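Local coordinates for protein 2-nitropropane dioxygenase (Streptomyces ansochromogenes, PDB 3BW2) that probably uses FMN and molecular oxygen to oxidise alkyl nitronates such as propionate 3-nitronate, releasing the nitro group as nitrite and nitrate, at residues G21-V31 and F240-A248; A255-T264 and L319-A328. All coordinates share one frame; numbering follows the deposited sequence.

Contact 1. Residues G21-V31 and F240-A248; sequences GVSVPQLAAAV and FLATDESGA
Val22 O takes a nearly straight hydrogen bond from Gly247 N, 2.8 Å long with 172° at the hydrogen. The donor lies in the carbonyl plane, on a lone pair. Beside it, Gly247 CA makes a CA-H...O contact with Gly21 O. A side chain at Gly247 would run into that oxygen.

Val22 sets both its methyls against the other segment. CG1, anti to the backbone N (chi1 173°), lies 3.5 Å from Ser246 OG and also touches Leu241 CD1. CG2 packs on Ala248 CB. In the first turn of helix 25-33, Leu27 CD1 reaches Thr243 OG1 at 3.5 Å, crossing that side chain at about a right angle. Glu245 CB lies against Leu27 CA at 3.5 Å. The chain of Glu245 then bends at chi2 (81°), which brings OE2 beside Ala30 CB, while OE1 is bonded to Ala333 N. Val31 CG2 meets Phe240 at CE1, 3.8 Å away.

The second shell sets the turn. Thr243 to Ser246 is a type I beta turn, and Thr243 OG1 bonds to Phe240 O. Ser246 OG bonds to Leu241 O (2.7 Å) and accepts from Ala248 N in an ST turn. An alanine in place of Ser246 would probably leave Leu241 O and Ala248 N without this shared partner and let the 246-248 backbone shift beside Val22.

The contact joins the first helix of the TIM barrel, 25-33, to the chain leaving helix 238-241. A single backbone bond fixes the approach, and mainly apolar surface fills the rest.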
loop_
_atom_site.group_PDB
_atom_site.type_symbol
_atom_site.label_atom_id
_atom_site.label_comp_id
_atom_site.label_asym_id
_atom_site.label_seq_id
_atom_site.Cartn_x
_atom_site.Cartn_y
_atom_site.Cartn_z
ATOM N N GLY A 21 8.856 -20.309 -14.986
ATOM C CA GLY A 21 10.261 -20.668 -15.050
ATOM C C GLY A 21 11.192 -19.810 -14.214
ATOM O O GLY A 21 12.409 -19.873 -14.378
ATOM N N VAL A 22 10.635 -19.009 -13.317
ATOM C CA VAL A 22 11.462 -18.153 -12.478
ATOM C C VAL A 22 12.084 -18.906 -11.303
ATOM O O VAL A 22 13.308 -18.966 -11.169
ATOM C CB VAL A 22 10.649 -16.955 -11.942
ATOM C CG1 VAL A 22 11.469 -16.170 -10.923
ATOM C CG2 VAL A 22 10.244 -16.053 -13.105
ATOM N N SER A 23 11.246 -19.491 -10.454
ATOM C CA SER A 23 11.752 -20.211 -9.292
ATOM C C SER A 23 12.079 -21.679 -9.551
ATOM O O SER A 23 11.343 -22.580 -9.149
ATOM C CB SER A 23 10.766 -20.080 -8.122
ATOM O OG SER A 23 9.447 -20.348 -8.535
ATOM N N VAL A 24 13.207 -21.909 -10.210
ATOM C CA VAL A 24 13.672 -23.253 -10.528
ATOM C C VAL A 24 14.347 -23.885 -9.304
ATOM O O VAL A 24 14.659 -23.193 -8.336
ATOM C CB VAL A 24 14.663 -23.206 -11.709
ATOM C CG1 VAL A 24 13.940 -22.740 -12.964
ATOM C CG2 VAL A 24 15.820 -22.251 -11.388
ATOM N N PRO A 25 14.571 -25.214 -9.329
ATOM C CA PRO A 25 15.210 -25.894 -8.198
ATOM C C PRO A 25 16.464 -25.199 -7.669
ATOM O O PRO A 25 16.647 -25.084 -6.462
ATOM C CB PRO A 25 15.509 -27.284 -8.760
ATOM C CG PRO A 25 14.338 -27.520 -9.669
ATOM C CD PRO A 25 14.215 -26.179 -10.388
ATOM N N GLN A 26 17.330 -24.740 -8.566
ATOM C CA GLN A 26 18.553 -24.075 -8.134
ATOM C C GLN A 26 18.294 -22.850 -7.267
ATOM O O GLN A 26 19.080 -22.543 -6.377
ATOM C CB GLN A 26 19.405 -23.678 -9.337
ATOM C CG GLN A 26 20.202 -24.825 -9.922
ATOM C CD GLN A 26 21.238 -24.359 -10.932
ATOM O OE1 GLN A 26 21.985 -25.171 -11.490
ATOM N NE2 GLN A 26 21.291 -23.048 -11.170
ATOM N N LEU A 27 17.200 -22.142 -7.519
ATOM C CA LEU A 27 16.894 -20.966 -6.706
ATOM C C LEU A 27 16.461 -21.410 -5.311
ATOM O O LEU A 27 17.018 -20.970 -4.306
ATOM C CB LEU A 27 15.783 -20.124 -7.349
ATOM C CG LEU A 27 15.308 -18.904 -6.538
ATOM C CD1 LEU A 27 16.497 -18.024 -6.151
ATOM C CD2 LEU A 27 14.308 -18.103 -7.363
ATOM N N ALA A 28 15.468 -22.289 -5.256
ATOM C CA ALA A 28 14.958 -22.779 -3.982
ATOM C C ALA A 28 16.073 -23.374 -3.126
ATOM O O ALA A 28 16.155 -23.106 -1.924
ATOM C CB ALA A 28 13.863 -23.812 -4.225
ATOM N N ALA A 29 16.938 -24.170 -3.746
ATOM C CA ALA A 29 18.043 -24.786 -3.021
ATOM C C ALA A 29 18.962 -23.746 -2.381
ATOM O O ALA A 29 19.315 -23.864 -1.207
ATOM C CB ALA A 29 18.841 -25.687 -3.949
ATOM N N ALA A 30 19.350 -22.727 -3.143
ATOM C CA ALA A 30 20.237 -21.690 -2.611
ATOM C C ALA A 30 19.592 -20.995 -1.421
ATOM O O ALA A 30 20.258 -20.691 -0.431
ATOM C CB ALA A 30 20.575 -20.675 -3.697
ATOM N N VAL A 31 18.291 -20.743 -1.517
ATOM C CA VAL A 31 17.570 -20.098 -0.429
ATOM C C VAL A 31 17.560 -21.038 0.786
ATOM O O VAL A 31 17.946 -20.645 1.890
ATOM C CB VAL A 31 16.119 -19.752 -0.857
ATOM C CG1 VAL A 31 15.339 -19.185 0.319
ATOM C CG2 VAL A 31 16.148 -18.737 -1.993
ATOM N N PHE A 240 14.078 -11.851 -5.109
ATOM C CA PHE A 240 14.772 -13.053 -5.577
ATOM C C PHE A 240 14.719 -13.225 -7.095
ATOM O O PHE A 240 15.519 -13.962 -7.670
ATOM C CB PHE A 240 14.193 -14.295 -4.894
ATOM C CG PHE A 240 14.661 -14.468 -3.480
ATOM C CD1 PHE A 240 15.967 -14.870 -3.214
ATOM C CD2 PHE A 240 13.815 -14.186 -2.414
ATOM C CE1 PHE A 240 16.429 -14.988 -1.905
ATOM C CE2 PHE A 240 14.264 -14.299 -1.099
ATOM C CZ PHE A 240 15.580 -14.702 -0.846
ATOM N N LEU A 241 13.781 -12.536 -7.737
ATOM C CA LEU A 241 13.617 -12.603 -9.191
ATOM C C LEU A 241 14.893 -12.135 -9.876
ATOM O O LEU A 241 15.269 -12.627 -10.942
ATOM C CB LEU A 241 12.447 -11.705 -9.616
ATOM C CG LEU A 241 12.014 -11.647 -11.084
ATOM C CD1 LEU A 241 11.546 -13.011 -11.541
ATOM C CD2 LEU A 241 10.874 -10.650 -11.228
ATOM N N ALA A 242 15.562 -11.190 -9.228
ATOM C CA ALA A 242 16.787 -10.588 -9.742
ATOM C C ALA A 242 18.084 -11.358 -9.470
ATOM O O ALA A 242 19.136 -10.989 -9.999
ATOM C CB ALA A 242 16.913 -9.165 -9.187
ATOM N N THR A 243 18.021 -12.412 -8.657
ATOM C CA THR A 243 19.222 -13.182 -8.329
ATOM C C THR A 243 19.677 -14.083 -9.472
ATOM O O THR A 243 18.908 -14.390 -10.385
ATOM C CB THR A 243 19.023 -14.039 -7.040
ATOM O OG1 THR A 243 17.980 -14.999 -7.237
ATOM C CG2 THR A 243 18.662 -13.153 -5.863
ATOM N N ASP A 244 20.933 -14.510 -9.419
ATOM C CA ASP A 244 21.490 -15.352 -10.470
ATOM C C ASP A 244 20.768 -16.681 -10.672
ATOM O O ASP A 244 20.580 -17.104 -11.807
ATOM C CB ASP A 244 22.983 -15.598 -10.217
ATOM C CG ASP A 244 23.797 -14.312 -10.254
ATOM O OD1 ASP A 244 23.355 -13.361 -10.927
ATOM O OD2 ASP A 244 24.878 -14.249 -9.629
ATOM N N GLU A 245 20.353 -17.330 -9.585
ATOM C CA GLU A 245 19.655 -18.615 -9.687
ATOM C C GLU A 245 18.259 -18.490 -10.286
ATOM O O GLU A 245 17.683 -19.485 -10.740
ATOM C CB GLU A 245 19.544 -19.299 -8.315
ATOM C CG GLU A 245 20.867 -19.798 -7.746
ATOM C CD GLU A 245 21.681 -18.703 -7.082
ATOM O OE1 GLU A 245 21.284 -17.517 -7.155
ATOM O OE2 GLU A 245 22.726 -19.038 -6.484
ATOM N N SER A 246 17.712 -17.278 -10.274
ATOM C CA SER A 246 16.387 -17.040 -10.835
ATOM C C SER A 246 16.395 -17.342 -12.320
ATOM O O SER A 246 17.328 -16.966 -13.035
ATOM C CB SER A 246 15.956 -15.588 -10.629
ATOM O OG SER A 246 14.850 -15.292 -11.462
ATOM N N GLY A 247 15.344 -18.007 -12.787
ATOM C CA GLY A 247 15.270 -18.345 -14.193
ATOM C C GLY A 247 14.518 -17.319 -15.014
ATOM O O GLY A 247 14.163 -17.585 -16.158
ATOM N N ALA A 248 14.267 -16.148 -14.434
ATOM C CA ALA A 248 13.556 -15.091 -15.144
ATOM C C ALA A 248 14.386 -14.646 -16.341
ATOM O O ALA A 248 15.605 -14.560 -16.254
ATOM C CB ALA A 248 13.305 -13.907 -14.216
#

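Contact 2. Residues A255-T264 and L319-A328; sequences ALTDPLFART and LWAGQGHRMA. With FMN (flavin mononucleotide), chain B.
The imidazole of His325 points into the 255-264 loop, with Ala262 O at its edge, near the ring plane. Thr264 CG2 approaches obliquely, 3.4 Å from ND1. This joins two loops of the TIM-barrel flavoprotein, one before strand 264-267 and one before helix 333-350. ND1 donates to Gly322 O (3.2 Å), which lies in the ring plane; the same oxygen accepts from His325 N in a type I turn. NE2 makes a weak bond to Phe261 O, 3.4 Å long and bent to 130°. CG of His325 sits between the backbone N and the carbonyl carbon (chi1 68°), turning the ring toward the loop.

The Phe261 ring has Asp258 CB at its edge. Leu319 CD1 makes an off-centre CH-pi contact with it, 4.2 Å from the centroid. Leu256 spreads its methyls: CD2 meets Ala321 CB at 3.7 Å and CD1 meets Ala328 CB. The Arg326 guanidinium has Ala262 O at its edge, and its NH2 forms a salt bridge with Glu156 of the second subunit. Gln323 also reaches that subunit, through Gly193 and Gly195.

On the flavin side, Trp320 CB lies 3.6 Å from FMN C7. Gly322 N bonds to Thr238 OG1, which also binds FMN. Gly322 CA lies 3.4 Å from FMN O2P, and a CB on it would point into that phosphate oxygen.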
loop_
_atom_site.group_PDB
_atom_site.type_symbol
_atom_site.label_atom_id
_atom_site.label_comp_id
_atom_site.label_asym_id
_atom_site.label_seq_id
_atom_site.Cartn_x
_atom_site.Cartn_y
_atom_site.Cartn_z
ATOM N N ALA A 255 14.838 -5.118 -16.762
ATOM C CA ALA A 255 13.783 -4.120 -16.630
ATOM C C ALA A 255 13.581 -3.602 -15.207
ATOM O O ALA A 255 13.271 -2.427 -15.011
ATOM C CB ALA A 255 12.464 -4.690 -17.171
ATOM N N LEU A 256 13.766 -4.473 -14.221
ATOM C CA LEU A 256 13.579 -4.112 -12.813
ATOM C C LEU A 256 14.260 -2.817 -12.387
ATOM O O LEU A 256 13.692 -2.035 -11.630
ATOM C CB LEU A 256 14.066 -5.246 -11.903
ATOM C CG LEU A 256 13.411 -6.624 -12.047
ATOM C CD1 LEU A 256 13.999 -7.561 -10.999
ATOM C CD2 LEU A 256 11.901 -6.522 -11.872
ATOM N N THR A 257 15.479 -2.590 -12.861
ATOM C CA THR A 257 16.212 -1.387 -12.488
ATOM C C THR A 257 16.366 -0.387 -13.629
ATOM O O THR A 257 17.050 0.630 -13.482
ATOM C CB THR A 257 17.603 -1.746 -11.951
ATOM O OG1 THR A 257 18.312 -2.505 -12.934
ATOM C CG2 THR A 257 17.478 -2.570 -10.674
ATOM N N ASP A 258 15.723 -0.672 -14.758
ATOM C CA ASP A 258 15.784 0.204 -15.925
ATOM C C ASP A 258 14.890 1.426 -15.720
ATOM O O ASP A 258 13.675 1.294 -15.575
ATOM C CB ASP A 258 15.321 -0.550 -17.172
ATOM C CG ASP A 258 15.409 0.293 -18.429
ATOM O OD1 ASP A 258 15.456 1.538 -18.319
ATOM O OD2 ASP A 258 15.419 -0.292 -19.531
ATOM N N PRO A 259 15.480 2.635 -15.714
ATOM C CA PRO A 259 14.727 3.879 -15.526
ATOM C C PRO A 259 13.541 4.008 -16.478
ATOM O O PRO A 259 12.570 4.701 -16.179
ATOM C CB PRO A 259 15.779 4.958 -15.767
ATOM C CG PRO A 259 17.028 4.314 -15.260
ATOM C CD PRO A 259 16.923 2.914 -15.835
ATOM N N LEU A 260 13.625 3.337 -17.622
ATOM C CA LEU A 260 12.558 3.377 -18.616
ATOM C C LEU A 260 11.334 2.570 -18.184
ATOM O O LEU A 260 10.282 2.624 -18.820
ATOM C CB LEU A 260 13.079 2.858 -19.954
ATOM C CG LEU A 260 14.257 3.664 -20.504
ATOM C CD1 LEU A 260 14.737 3.052 -21.813
ATOM C CD2 LEU A 260 13.830 5.110 -20.712
ATOM N N PHE A 261 11.490 1.814 -17.103
ATOM C CA PHE A 261 10.413 1.004 -16.538
ATOM C C PHE A 261 10.339 1.435 -15.080
ATOM O O PHE A 261 10.404 0.613 -14.170
ATOM C CB PHE A 261 10.763 -0.484 -16.614
ATOM C CG PHE A 261 10.776 -1.039 -18.009
ATOM C CD1 PHE A 261 9.587 -1.266 -18.693
ATOM C CD2 PHE A 261 11.979 -1.338 -18.637
ATOM C CE1 PHE A 261 9.595 -1.786 -19.982
ATOM C CE2 PHE A 261 11.999 -1.858 -19.925
ATOM C CZ PHE A 261 10.803 -2.083 -20.600
ATOM N N ALA A 262 10.203 2.738 -14.873
ATOM C CA ALA A 262 10.164 3.307 -13.535
ATOM C C ALA A 262 8.938 2.987 -12.692
ATOM O O ALA A 262 9.007 3.049 -11.465
ATOM C CB ALA A 262 10.343 4.819 -13.621
ATOM N N ARG A 263 7.822 2.634 -13.320
ATOM C CA ARG A 263 6.627 2.358 -12.535
ATOM C C ARG A 263 5.945 1.024 -12.813
ATOM O O ARG A 263 6.183 0.383 -13.841
ATOM C CB ARG A 263 5.627 3.508 -12.717
ATOM C CG ARG A 263 4.435 3.468 -11.775
ATOM C CD ARG A 263 3.856 4.864 -11.557
ATOM N NE ARG A 263 3.434 5.502 -12.802
ATOM C CZ ARG A 263 2.928 6.731 -12.877
ATOM N NH1 ARG A 263 2.779 7.458 -11.776
ATOM N NH2 ARG A 263 2.571 7.235 -14.051
ATOM N N THR A 264 5.102 0.613 -11.869
ATOM C CA THR A 264 4.348 -0.624 -11.979
ATOM C C THR A 264 2.867 -0.302 -11.840
ATOM O O THR A 264 2.489 0.772 -11.361
ATOM C CB THR A 264 4.711 -1.618 -10.863
ATOM O OG1 THR A 264 4.217 -1.129 -9.609
ATOM C CG2 THR A 264 6.215 -1.793 -10.769
ATOM N N LEU A 319 6.069 -8.313 -17.300
ATOM C CA LEU A 319 7.140 -7.969 -16.369
ATOM C C LEU A 319 6.705 -7.898 -14.896
ATOM O O LEU A 319 6.787 -6.842 -14.265
ATOM C CB LEU A 319 7.756 -6.634 -16.805
ATOM C CG LEU A 319 8.244 -6.590 -18.264
ATOM C CD1 LEU A 319 8.779 -5.203 -18.600
ATOM C CD2 LEU A 319 9.331 -7.647 -18.473
ATOM N N TRP A 320 6.253 -9.021 -14.351
ATOM C CA TRP A 320 5.808 -9.072 -12.958
ATOM C C TRP A 320 6.863 -8.458 -12.031
ATOM O O TRP A 320 8.042 -8.811 -12.096
ATOM C CB TRP A 320 5.566 -10.521 -12.525
ATOM C CG TRP A 320 4.632 -11.319 -13.389
ATOM C CD1 TRP A 320 4.763 -12.640 -13.717
ATOM C CD2 TRP A 320 3.405 -10.879 -13.992
ATOM N NE1 TRP A 320 3.701 -13.050 -14.482
ATOM C CE2 TRP A 320 2.851 -11.991 -14.667
ATOM C CE3 TRP A 320 2.721 -9.656 -14.030
ATOM C CZ2 TRP A 320 1.644 -11.916 -15.372
ATOM C CZ3 TRP A 320 1.520 -9.582 -14.734
ATOM C CH2 TRP A 320 0.996 -10.707 -15.395
ATOM N N ALA A 321 6.438 -7.544 -11.164
ATOM C CA ALA A 321 7.364 -6.898 -10.239
ATOM C C ALA A 321 6.604 -6.122 -9.169
ATOM O O ALA A 321 5.579 -5.503 -9.456
ATOM C CB ALA A 321 8.299 -5.953 -11.008
ATOM N N GLY A 322 7.105 -6.173 -7.938
ATOM C CA GLY A 322 6.473 -5.456 -6.847
ATOM C C GLY A 322 6.914 -4.004 -6.897
ATOM O O GLY A 322 7.820 -3.658 -7.656
ATOM N N GLN A 323 6.290 -3.153 -6.091
ATOM C CA GLN A 323 6.625 -1.734 -6.088
ATOM C C GLN A 323 8.047 -1.408 -5.633
ATOM O O GLN A 323 8.510 -0.284 -5.803
ATOM C CB GLN A 323 5.618 -0.966 -5.237
ATOM C CG GLN A 323 4.196 -1.028 -5.779
ATOM C CD GLN A 323 3.265 -0.096 -5.038
ATOM O OE1 GLN A 323 3.219 -0.105 -3.813
ATOM N NE2 GLN A 323 2.515 0.716 -5.780
ATOM N N GLY A 324 8.739 -2.389 -5.063
ATOM C CA GLY A 324 10.104 -2.160 -4.618
ATOM C C GLY A 324 11.136 -2.648 -5.624
ATOM O O GLY A 324 12.314 -2.791 -5.293
ATOM N N HIS A 325 10.701 -2.882 -6.859
ATOM C CA HIS A 325 11.587 -3.401 -7.901
ATOM C C HIS A 325 12.893 -2.637 -8.107
ATOM O O HIS A 325 13.939 -3.251 -8.320
ATOM C CB HIS A 325 10.845 -3.494 -9.239
ATOM C CG HIS A 325 10.488 -2.168 -9.833
ATOM N ND1 HIS A 325 9.342 -1.480 -9.492
ATOM C CD2 HIS A 325 11.130 -1.400 -10.744
ATOM C CE1 HIS A 325 9.293 -0.348 -10.171
ATOM N NE2 HIS A 325 10.366 -0.274 -10.938
ATOM N N ARG A 326 12.842 -1.310 -8.046
ATOM C CA ARG A 326 14.044 -0.504 -8.247
ATOM C C ARG A 326 15.156 -0.808 -7.244
ATOM O O ARG A 326 16.319 -0.457 -7.474
ATOM C CB ARG A 326 13.677 0.990 -8.234
ATOM C CG ARG A 326 13.003 1.443 -9.533
ATOM C CD ARG A 326 12.017 2.595 -9.347
ATOM N NE ARG A 326 12.644 3.815 -8.850
ATOM C CZ ARG A 326 12.022 4.987 -8.738
ATOM N NH1 ARG A 326 10.749 5.110 -9.089
ATOM N NH2 ARG A 326 12.673 6.039 -8.263
ATOM N N MET A 327 14.807 -1.479 -6.145
ATOM C CA MET A 327 15.787 -1.837 -5.118
ATOM C C MET A 327 16.332 -3.255 -5.320
ATOM O O MET A 327 17.030 -3.790 -4.457
ATOM C CB MET A 327 15.158 -1.744 -3.725
ATOM C CG MET A 327 14.477 -0.418 -3.423
ATOM S SD MET A 327 13.703 -0.367 -1.775
ATOM C CE MET A 327 15.072 0.210 -0.805
ATOM N N ALA A 328 16.011 -3.865 -6.456
ATOM C CA ALA A 328 16.473 -5.219 -6.739
ATOM C C ALA A 328 17.996 -5.292 -6.792
ATOM O O ALA A 328 18.657 -4.382 -7.296
ATOM C CB ALA A 328 15.881 -5.709 -8.051
HETATM N N1 FMN B . 2.599 -16.302 -5.969
HETATM C C2 FMN B . 2.082 -17.609 -5.986
HETATM O O2 FMN B . 1.436 -18.028 -5.029
HETATM N N3 FMN B . 2.302 -18.441 -7.071
HETATM C C4 FMN B . 3.034 -18.048 -8.180
HETATM O O4 FMN B . 3.209 -18.835 -9.128
HETATM C C4A FMN B . 3.578 -16.734 -8.178
HETATM N N5 FMN B . 4.347 -16.281 -9.247
HETATM C C5A FMN B . 4.917 -15.006 -9.254
HETATM C C6 FMN B . 5.712 -14.599 -10.356
HETATM C C7 FMN B . 6.333 -13.303 -10.419
HETATM C C7M FMN B . 7.695 -13.308 -11.154
HETATM C C8 FMN B . 6.122 -12.465 -9.262
HETATM C C8M FMN B . 7.150 -11.442 -8.778
HETATM C C9 FMN B . 5.302 -12.850 -8.154
HETATM C C9A FMN B . 4.699 -14.130 -8.143
HETATM N N10 FMN B . 3.896 -14.571 -7.056
HETATM C C10 FMN B . 3.345 -15.869 -7.056
HETATM C "C1'" FMN B . 3.487 -13.600 -5.945
HETATM C "C2'" FMN B . 4.422 -13.856 -4.736
HETATM O "O2'" FMN B . 3.917 -14.957 -3.995
HETATM C "C3'" FMN B . 4.480 -12.640 -3.749
HETATM O "O3'" FMN B . 3.136 -12.394 -3.335
HETATM C "C4'" FMN B . 5.045 -11.348 -4.362
HETATM O "O4'" FMN B . 6.235 -11.687 -5.074
HETATM C "C5'" FMN B . 5.373 -10.307 -3.250
HETATM O "O5'" FMN B . 5.914 -9.073 -3.800
HETATM P P FMN B . 7.480 -8.733 -4.125
HETATM O O1P FMN B . 7.834 -9.580 -2.950
HETATM O O2P FMN B . 6.949 -7.316 -4.002
HETATM O O3P FMN B . 7.223 -9.463 -5.430
HETATM O O HOH W 1 0.929 1.148 -8.692
#

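How the contacts relate
Contacts 1 and 2 follow one another along the chain, and their centres lie 18 Å apart. They touch at three places. Beside the cofactor, Leu241 CD2 of contact 1 packs on Trp320 O of contact 2 at 3.5 Å. Farther from the flavin, Ala242 CB lies 3.8 Å from both Ala328 CB and Leu256 CD1, so it touches both segments of contact 2. Both contacts line the FMN pocket: contact 1 through the Leu241 side chain, about 4 Å from the cofactor at the nearest atoms, and contact 2 through Trp320 and Gly322. Contact 2 also faces the second subunit, whereas no other protein chain of the assembly touches contact 1.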